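Local coordinates for genome polyprotein (Chicken sicinivirus JSY, PDB 6QWT) that contains, as its C-terminal piece, the RNA-dependent RNA polymerase 3Dpol, which probably copies the viral genome during replication, at residues 205-209 with 329-333; 216-220 with 381-386; 245-249 with 304-310. One frame throughout, in Å; residues are numbered along the deposited sequence.

Interaction 1: 205-209 with 329-333; sequences GSAVG and ILCYG
Y332, the first residue of the YGDD sequence of polymerase motif C, ends the strand 327-332, which the loop 205-209 joins at S206 and C331. The two backbones run in roughly the same direction and meet there in a single parallel bridge. The amide N of A207 donates to C331 O over 2.7 Å, almost straight at 171°, whereas the returning bond from C331 N to G205 O, 3.0 Å, is weak and bent. A CA-H...O contact from G205 CA to I329 O, at 3.1 Å, brings the loop backbone close to the strand; the positive phi of G205 favours a glycine there.

Past the bridge, side chains take over. With CG anti to the backbone N (chi1 -159°), the Y332 ring reaches forward along the loop, to V208 and G209. V208 stands at about a right angle to it and lays CG2 almost exactly over the ring centre, 4.0 Å from the centroid, a CH-pi contact that covers one face. The backbone of the loop also packs on this ring, with V208 CA 3.6 Å from Y332 CE1. A207 CB, which points to the strand, meets the methyl L330 CD1 at 3.8 Å, a small apolar contact next to the strong backbone bond.

Strand 327-332 is an outer strand of the four-stranded antiparallel palm sheet, paired inward with 335-340, and the loop lies beside its other edge. Helix 298-316 gives G205 O a second donor, N309 ND2, and packs S301 and S305 on V208, while A207 and L330 face F219 of helix 212-222.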
loop_
_atom_site.group_PDB
_atom_site.type_symbol
_atom_site.label_atom_id
_atom_site.label_comp_id
_atom_site.label_asym_id
_atom_site.label_seq_id
_atom_site.Cartn_x
_atom_site.Cartn_y
_atom_site.Cartn_z
ATOM N N GLY A 205 -4.419 -14.153 3.189
ATOM C CA GLY A 205 -4.712 -13.006 4.026
ATOM C C GLY A 205 -4.336 -11.674 3.425
ATOM O O GLY A 205 -4.206 -10.690 4.158
ATOM N N SER A 206 -4.165 -11.607 2.105
ATOM C CA SER A 206 -3.701 -10.399 1.440
ATOM C C SER A 206 -4.662 -9.995 0.331
ATOM O O SER A 206 -5.094 -10.831 -0.469
ATOM C CB SER A 206 -2.300 -10.595 0.860
ATOM O OG SER A 206 -1.935 -9.494 0.052
ATOM N N ALA A 207 -4.978 -8.702 0.281
ATOM C CA ALA A 207 -5.808 -8.132 -0.768
ATOM C C ALA A 207 -4.989 -7.413 -1.833
ATOM O O ALA A 207 -5.569 -6.787 -2.726
ATOM C CB ALA A 207 -6.835 -7.171 -0.166
ATOM N N VAL A 208 -3.658 -7.492 -1.761
ATOM C CA VAL A 208 -2.810 -6.810 -2.734
ATOM C C VAL A 208 -3.053 -7.387 -4.121
ATOM O O VAL A 208 -3.108 -8.609 -4.307
ATOM C CB VAL A 208 -1.335 -6.927 -2.325
ATOM C CG1 VAL A 208 -0.430 -6.372 -3.416
ATOM C CG2 VAL A 208 -1.100 -6.214 -1.001
ATOM N N GLY A 209 -3.197 -6.501 -5.106
ATOM C CA GLY A 209 -3.524 -6.896 -6.458
ATOM C C GLY A 209 -5.005 -6.984 -6.748
ATOM O O GLY A 209 -5.381 -7.403 -7.849
ATOM N N ILE A 329 -8.402 -13.267 7.886
ATOM C CA ILE A 329 -7.784 -11.947 7.856
ATOM C C ILE A 329 -7.651 -11.512 6.402
ATOM O O ILE A 329 -7.384 -12.336 5.521
ATOM C CB ILE A 329 -6.413 -11.952 8.569
ATOM C CG1 ILE A 329 -6.592 -12.210 10.069
ATOM C CG2 ILE A 329 -5.678 -10.635 8.352
ATOM C CD1 ILE A 329 -5.285 -12.396 10.833
ATOM N N LEU A 330 -7.873 -10.223 6.147
ATOM C CA LEU A 330 -7.654 -9.641 4.826
ATOM C C LEU A 330 -6.960 -8.300 5.007
ATOM O O LEU A 330 -7.498 -7.405 5.666
ATOM C CB LEU A 330 -8.965 -9.472 4.056
ATOM C CG LEU A 330 -8.832 -9.074 2.583
ATOM C CD1 LEU A 330 -8.199 -10.191 1.763
ATOM C CD2 LEU A 330 -10.194 -8.708 2.025
ATOM N N CYS A 331 -5.775 -8.166 4.419
ATOM C CA CYS A 331 -4.897 -7.033 4.653
ATOM C C CYS A 331 -4.490 -6.395 3.333
ATOM O O CYS A 331 -4.278 -7.084 2.329
ATOM C CB CYS A 331 -3.638 -7.467 5.426
ATOM S SG CYS A 331 -3.909 -7.883 7.161
ATOM N N TYR A 332 -4.381 -5.068 3.351
ATOM C CA TYR A 332 -3.708 -4.309 2.293
ATOM C C TYR A 332 -2.905 -3.219 2.996
ATOM O O TYR A 332 -3.469 -2.210 3.426
ATOM C CB TYR A 332 -4.689 -3.716 1.285
ATOM C CG TYR A 332 -4.059 -3.375 -0.062
ATOM C CD1 TYR A 332 -4.651 -3.781 -1.256
ATOM C CD2 TYR A 332 -2.873 -2.651 -0.138
ATOM C CE1 TYR A 332 -4.077 -3.474 -2.483
ATOM C CE2 TYR A 332 -2.292 -2.343 -1.356
ATOM C CZ TYR A 332 -2.898 -2.757 -2.524
ATOM O OH TYR A 332 -2.322 -2.450 -3.734
ATOM N N GLY A 333 -1.595 -3.420 3.102
ATOM C CA GLY A 333 -0.772 -2.481 3.851
ATOM C C GLY A 333 -1.125 -2.526 5.325
ATOM O O GLY A 333 -1.114 -3.585 5.960
#

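Interaction 2: 216-220 with 381-386; sequences WTPFY and FLKRHF
W216 and F386 stack as near-parallel plates: the five-membered ring of the indole and the phenyl ring lie at 10° with centroids 3.9 Å apart, an offset stack in which W216 NE1 sits over the middle of the F386 ring. The closest atoms are W216 CD1 and F386 CD2, 3.3 Å apart. At its rim the same indole is held by a hydrogen bond from NE1 to H385 O, 2.9 Å; the acceptor lies close to the indole plane, but the donor stands above the plane of the carbonyl, and the bond is bent to 140°. One residue thus supplies the carbonyl and the next the stacking ring, which together fix the rotation of the tryptophan.

The six-membered end of the indole abuts the type I' turn F381-R384. W216 CZ2 meets F381 O edge-on at 3.1 Å, and this carbonyl also accepts the turn's bond from R384 N. F381 turns its ring nearly parallel to the indole but slid aside, with CD2 3.6 Å from W216 CH2. R384 crosses the indole at about a right angle, CB and CD close to W216 CZ2, while its NH1 bonds back to L382 O at 2.9 Å, in the carbonyl plane. Y220 runs past F386 in the opposite sense, and its CD1 comes within 3.6 Å of F386 CB; its hydroxyl bonds to H377.

The sequence FLKR of the turn and the hairpin that follows match motif E, which in picornaviral polymerases lies between palm and thumb. Strand 384-388 pairs with 396-400, whose P398 and I396 also touch W216 and F386, and F381 packs on L330 and L337 of the palm sheet.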
loop_
_atom_site.group_PDB
_atom_site.type_symbol
_atom_site.label_atom_id
_atom_site.label_comp_id
_atom_site.label_asym_id
_atom_site.label_seq_id
_atom_site.Cartn_x
_atom_site.Cartn_y
_atom_site.Cartn_z
ATOM N N TRP A 216 -14.692 -7.164 -4.569
ATOM C CA TRP A 216 -15.560 -6.876 -3.433
ATOM C C TRP A 216 -16.622 -7.951 -3.236
ATOM O O TRP A 216 -17.093 -8.135 -2.111
ATOM C CB TRP A 216 -16.207 -5.500 -3.603
ATOM C CG TRP A 216 -15.810 -4.520 -2.536
ATOM C CD1 TRP A 216 -16.647 -3.804 -1.735
ATOM C CD2 TRP A 216 -14.474 -4.154 -2.149
ATOM N NE1 TRP A 216 -15.922 -3.014 -0.875
ATOM C CE2 TRP A 216 -14.586 -3.211 -1.109
ATOM C CE3 TRP A 216 -13.198 -4.532 -2.582
ATOM C CZ2 TRP A 216 -13.472 -2.640 -0.493
ATOM C CZ3 TRP A 216 -12.092 -3.964 -1.970
ATOM C CH2 TRP A 216 -12.238 -3.029 -0.937
ATOM N N THR A 217 -16.989 -8.688 -4.300
ATOM C CA THR A 217 -17.965 -9.767 -4.134
ATOM C C THR A 217 -17.362 -10.967 -3.410
ATOM O O THR A 217 -17.917 -11.388 -2.380
ATOM C CB THR A 217 -18.576 -10.137 -5.491
ATOM O OG1 THR A 217 -19.379 -9.052 -5.977
ATOM C CG2 THR A 217 -19.443 -11.390 -5.373
ATOM N N PRO A 218 -16.250 -11.565 -3.867
ATOM C CA PRO A 218 -15.681 -12.679 -3.088
ATOM C C PRO A 218 -15.129 -12.250 -1.735
ATOM O O PRO A 218 -15.164 -13.051 -0.793
ATOM C CB PRO A 218 -14.581 -13.232 -4.009
ATOM C CG PRO A 218 -14.219 -12.097 -4.885
ATOM C CD PRO A 218 -15.497 -11.351 -5.120
ATOM N N PHE A 219 -14.617 -11.020 -1.606
ATOM C CA PHE A 219 -14.222 -10.515 -0.291
ATOM C C PHE A 219 -15.405 -10.540 0.672
ATOM O O PHE A 219 -15.289 -11.003 1.813
ATOM C CB PHE A 219 -13.674 -9.087 -0.407
ATOM C CG PHE A 219 -12.304 -8.993 -1.027
ATOM C CD1 PHE A 219 -11.701 -7.756 -1.209
ATOM C CD2 PHE A 219 -11.618 -10.131 -1.430
ATOM C CE1 PHE A 219 -10.440 -7.654 -1.778
ATOM C CE2 PHE A 219 -10.357 -10.034 -2.003
ATOM C CZ PHE A 219 -9.768 -8.794 -2.176
ATOM N N TYR A 220 -16.555 -10.036 0.217
ATOM C CA TYR A 220 -17.759 -9.984 1.040
ATOM C C TYR A 220 -18.201 -11.380 1.469
ATOM O O TYR A 220 -18.435 -11.637 2.656
ATOM C CB TYR A 220 -18.864 -9.277 0.253
ATOM C CG TYR A 220 -20.200 -9.144 0.941
ATOM C CD1 TYR A 220 -20.477 -8.052 1.750
ATOM C CD2 TYR A 220 -21.203 -10.085 0.742
ATOM C CE1 TYR A 220 -21.706 -7.913 2.367
ATOM C CE2 TYR A 220 -22.435 -9.956 1.353
ATOM C CZ TYR A 220 -22.680 -8.867 2.165
ATOM O OH TYR A 220 -23.904 -8.727 2.778
ATOM N N PHE A 381 -13.181 -0.877 4.053
ATOM C CA PHE A 381 -11.898 -1.447 3.656
ATOM C C PHE A 381 -11.413 -0.673 2.443
ATOM O O PHE A 381 -12.112 -0.622 1.427
ATOM C CB PHE A 381 -12.029 -2.941 3.337
ATOM C CG PHE A 381 -10.716 -3.632 3.094
ATOM C CD1 PHE A 381 -9.675 -3.511 4.002
ATOM C CD2 PHE A 381 -10.524 -4.406 1.959
ATOM C CE1 PHE A 381 -8.465 -4.148 3.783
ATOM C CE2 PHE A 381 -9.318 -5.045 1.734
ATOM C CZ PHE A 381 -8.286 -4.916 2.647
ATOM N N LEU A 382 -10.227 -0.073 2.550
ATOM C CA LEU A 382 -9.711 0.831 1.523
ATOM C C LEU A 382 -10.716 1.948 1.238
ATOM O O LEU A 382 -11.030 2.265 0.088
ATOM C CB LEU A 382 -9.353 0.070 0.244
ATOM C CG LEU A 382 -8.347 -1.076 0.384
ATOM C CD1 LEU A 382 -8.276 -1.891 -0.903
ATOM C CD2 LEU A 382 -6.972 -0.542 0.765
ATOM N N LYS A 383 -11.242 2.527 2.320
ATOM C CA LYS A 383 -12.195 3.636 2.282
ATOM C C LYS A 383 -13.524 3.261 1.624
ATOM O O LYS A 383 -14.286 4.148 1.222
ATOM C CB LYS A 383 -11.593 4.862 1.583
ATOM C CG LYS A 383 -10.397 5.477 2.307
ATOM C CD LYS A 383 -9.899 6.727 1.585
ATOM C CE LYS A 383 -9.820 7.925 2.525
ATOM N NZ LYS A 383 -10.011 9.223 1.804
ATOM N N ARG A 384 -13.845 1.970 1.520
ATOM C CA ARG A 384 -15.041 1.530 0.811
ATOM C C ARG A 384 -15.910 0.646 1.695
ATOM O O ARG A 384 -15.405 -0.240 2.391
ATOM C CB ARG A 384 -14.680 0.756 -0.465
ATOM C CG ARG A 384 -13.886 1.552 -1.491
ATOM C CD ARG A 384 -13.027 0.615 -2.331
ATOM N NE ARG A 384 -12.615 1.205 -3.603
ATOM C CZ ARG A 384 -11.466 1.850 -3.790
ATOM N NH1 ARG A 384 -10.615 2.000 -2.783
ATOM N NH2 ARG A 384 -11.167 2.345 -4.983
ATOM N N HIS A 385 -17.220 0.882 1.649
ATOM C CA HIS A 385 -18.187 -0.025 2.247
ATOM C C HIS A 385 -18.454 -1.205 1.311
ATOM O O HIS A 385 -18.000 -1.242 0.165
ATOM C CB HIS A 385 -19.498 0.702 2.552
ATOM C CG HIS A 385 -19.482 1.482 3.829
ATOM N ND1 HIS A 385 -19.194 2.830 3.874
ATOM C CD2 HIS A 385 -19.730 1.108 5.107
ATOM C CE1 HIS A 385 -19.260 3.251 5.125
ATOM N NE2 HIS A 385 -19.581 2.225 5.893
ATOM N N PHE A 386 -19.199 -2.184 1.823
ATOM C CA PHE A 386 -19.694 -3.316 1.044
ATOM C C PHE A 386 -21.213 -3.190 0.985
ATOM O O PHE A 386 -21.890 -3.320 2.011
ATOM C CB PHE A 386 -19.285 -4.652 1.666
ATOM C CG PHE A 386 -17.793 -4.869 1.747
ATOM C CD1 PHE A 386 -17.035 -4.243 2.727
ATOM C CD2 PHE A 386 -17.153 -5.718 0.858
ATOM C CE1 PHE A 386 -15.668 -4.446 2.807
ATOM C CE2 PHE A 386 -15.785 -5.925 0.931
ATOM C CZ PHE A 386 -15.041 -5.287 1.911
#

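Interaction 3: 245-249 with 304-310; sequences VFKLI and NSMVNNI
V307 wedges between F246 and I249, the central side chain where two helices of the polymerase palm cross: 243-256, which follows motif A, and 298-316, the helix of motif B. The local axes cross at 107° and approach to 10.2 Å, so the contact is confined to a few residues of each, all apolar apart from one asparagine.

The CG2 methyl of V307 does most of the touching. It lies over one face of the F246 ring, displaced toward the rim and 3.9 Å from the centroid, as a CH-pi contact, and is also 3.6 Å from I249 CD1. With V307 CG1 anti to the backbone N (chi1 165°), the other methyl is directed to V245, where CG1 meets CG1 at 3.9 Å. On the next turn I310 comes more loosely against V245 and I249. M306, one residue before V307, is bent at its last torsion, which brings CE to 4.0 Å from I249 CG2.

Further out, other helices close round the crossing. F246 also packs on I275 and Y276 of helix 267-276, whereas M306 and I310 reach Y77 of helix 70-81. On helix 298-316 itself, N309 ND2 donates both to S305 O, one turn back, and to G205 O of the loop 205-209, tying the helix to that loop.

The one polar side chain at the crossing is N304. Its OD1, which has a weak bond to N293 ND2, lies in the plane of the F246 ring at its edge, 3.9 Å from F246 CZ.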
loop_
_atom_site.group_PDB
_atom_site.type_symbol
_atom_site.label_atom_id
_atom_site.label_comp_id
_atom_site.label_asym_id
_atom_site.label_seq_id
_atom_site.Cartn_x
_atom_site.Cartn_y
_atom_site.Cartn_z
ATOM N N VAL A 245 9.968 -9.538 12.968
ATOM C CA VAL A 245 8.911 -10.118 12.141
ATOM C C VAL A 245 9.411 -10.347 10.718
ATOM O O VAL A 245 9.215 -11.424 10.138
ATOM C CB VAL A 245 7.656 -9.226 12.165
ATOM C CG1 VAL A 245 6.560 -9.836 11.303
ATOM C CG2 VAL A 245 7.162 -9.037 13.590
ATOM N N PHE A 246 10.069 -9.340 10.135
ATOM C CA PHE A 246 10.641 -9.495 8.799
ATOM C C PHE A 246 11.685 -10.603 8.769
ATOM O O PHE A 246 11.738 -11.393 7.819
ATOM C CB PHE A 246 11.267 -8.179 8.336
ATOM C CG PHE A 246 10.307 -7.256 7.651
ATOM C CD1 PHE A 246 9.665 -7.645 6.489
ATOM C CD2 PHE A 246 10.052 -5.996 8.165
ATOM C CE1 PHE A 246 8.778 -6.796 5.852
ATOM C CE2 PHE A 246 9.169 -5.140 7.530
ATOM C CZ PHE A 246 8.531 -5.542 6.375
ATOM N N LYS A 247 12.534 -10.665 9.798
ATOM C CA LYS A 247 13.571 -11.690 9.852
ATOM C C LYS A 247 12.965 -13.089 9.857
ATOM O O LYS A 247 13.432 -13.980 9.137
ATOM C CB LYS A 247 14.450 -11.470 11.083
ATOM C CG LYS A 247 15.731 -12.284 11.099
ATOM C CD LYS A 247 16.317 -12.359 12.505
ATOM C CE LYS A 247 15.975 -13.685 13.178
ATOM N NZ LYS A 247 15.733 -13.545 14.644
ATOM N N LEU A 248 11.919 -13.302 10.658
ATOM C CA LEU A 248 11.283 -14.614 10.702
ATOM C C LEU A 248 10.607 -14.947 9.376
ATOM O O LEU A 248 10.637 -16.101 8.932
ATOM C CB LEU A 248 10.280 -14.670 11.853
ATOM C CG LEU A 248 10.934 -14.617 13.237
ATOM C CD1 LEU A 248 9.903 -14.456 14.344
ATOM C CD2 LEU A 248 11.787 -15.853 13.460
ATOM N N ILE A 249 10.002 -13.953 8.727
ATOM C CA ILE A 249 9.393 -14.185 7.422
ATOM C C ILE A 249 10.458 -14.561 6.401
ATOM O O ILE A 249 10.249 -15.438 5.555
ATOM C CB ILE A 249 8.593 -12.945 6.981
ATOM C CG1 ILE A 249 7.330 -12.802 7.830
ATOM C CG2 ILE A 249 8.242 -13.025 5.500
ATOM C CD1 ILE A 249 6.607 -11.496 7.618
ATOM N N ASN A 304 4.352 -6.566 3.562
ATOM C CA ASN A 304 3.633 -5.887 4.637
ATOM C C ASN A 304 2.365 -6.641 5.013
ATOM O O ASN A 304 2.019 -6.732 6.197
ATOM C CB ASN A 304 3.291 -4.455 4.229
ATOM C CG ASN A 304 4.324 -3.454 4.702
ATOM O OD1 ASN A 304 5.525 -3.736 4.711
ATOM N ND2 ASN A 304 3.863 -2.274 5.099
ATOM N N SER A 305 1.648 -7.166 4.012
ATOM C CA SER A 305 0.468 -7.988 4.279
ATOM C C SER A 305 0.822 -9.170 5.164
ATOM O O SER A 305 0.134 -9.454 6.151
ATOM C CB SER A 305 -0.142 -8.485 2.969
ATOM O OG SER A 305 -0.741 -7.431 2.243
ATOM N N MET A 306 1.894 -9.883 4.812
ATOM C CA MET A 306 2.325 -11.009 5.628
ATOM C C MET A 306 2.691 -10.555 7.034
ATOM O O MET A 306 2.283 -11.182 8.015
ATOM C CB MET A 306 3.491 -11.726 4.946
ATOM C CG MET A 306 3.149 -12.171 3.531
ATOM S SD MET A 306 4.474 -13.026 2.653
ATOM C CE MET A 306 4.840 -14.334 3.782
ATOM N N VAL A 307 3.423 -9.442 7.152
ATOM C CA VAL A 307 3.749 -8.887 8.466
ATOM C C VAL A 307 2.475 -8.616 9.258
ATOM O O VAL A 307 2.365 -8.963 10.440
ATOM C CB VAL A 307 4.592 -7.607 8.318
ATOM C CG1 VAL A 307 4.626 -6.835 9.636
ATOM C CG2 VAL A 307 5.994 -7.941 7.850
ATOM N N ASN A 308 1.496 -7.983 8.615
ATOM C CA ASN A 308 0.246 -7.667 9.295
ATOM C C ASN A 308 -0.478 -8.933 9.741
ATOM O O ASN A 308 -0.973 -9.006 10.871
ATOM C CB ASN A 308 -0.631 -6.832 8.368
ATOM C CG ASN A 308 -1.545 -5.901 9.115
ATOM O OD1 ASN A 308 -1.836 -6.112 10.292
ATOM N ND2 ASN A 308 -1.973 -4.835 8.449
ATOM N N ASN A 309 -0.553 -9.939 8.865
ATOM C CA ASN A 309 -1.194 -11.200 9.232
ATOM C C ASN A 309 -0.508 -11.825 10.441
ATOM O O ASN A 309 -1.169 -12.231 11.403
ATOM C CB ASN A 309 -1.174 -12.169 8.047
ATOM C CG ASN A 309 -2.401 -12.041 7.156
ATOM O OD1 ASN A 309 -3.287 -12.902 7.163
ATOM N ND2 ASN A 309 -2.451 -10.969 6.370
ATOM N N ILE A 310 0.829 -11.897 10.408
ATOM C CA ILE A 310 1.584 -12.507 11.501
ATOM C C ILE A 310 1.343 -11.754 12.804
ATOM O O ILE A 310 1.111 -12.356 13.860
ATOM C CB ILE A 310 3.086 -12.551 11.157
ATOM C CG1 ILE A 310 3.322 -13.272 9.827
ATOM C CG2 ILE A 310 3.878 -13.190 12.285
ATOM C CD1 ILE A 310 3.525 -14.732 9.941
#

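In the fold
Interaction 1, at the strand leading into motif C, lies between the other two. Its centre is about 11 Å from that of interaction 2, where A207 CB packs 3.8 Å from F381 CE2 and L330 CD2 3.7 Å from F219 CD1. Toward interaction 3, centres about 12 Å apart, the link is largely polar: N309 ND2 probably bonds to G205 O at 2.8 Å, and N308 ND2 to G333 O at 2.9 Å. Motif B's helix thus holds both the loop and the motif C turn, while interactions 2 and 3 do not touch, their nearest atoms being about 8 Å apart.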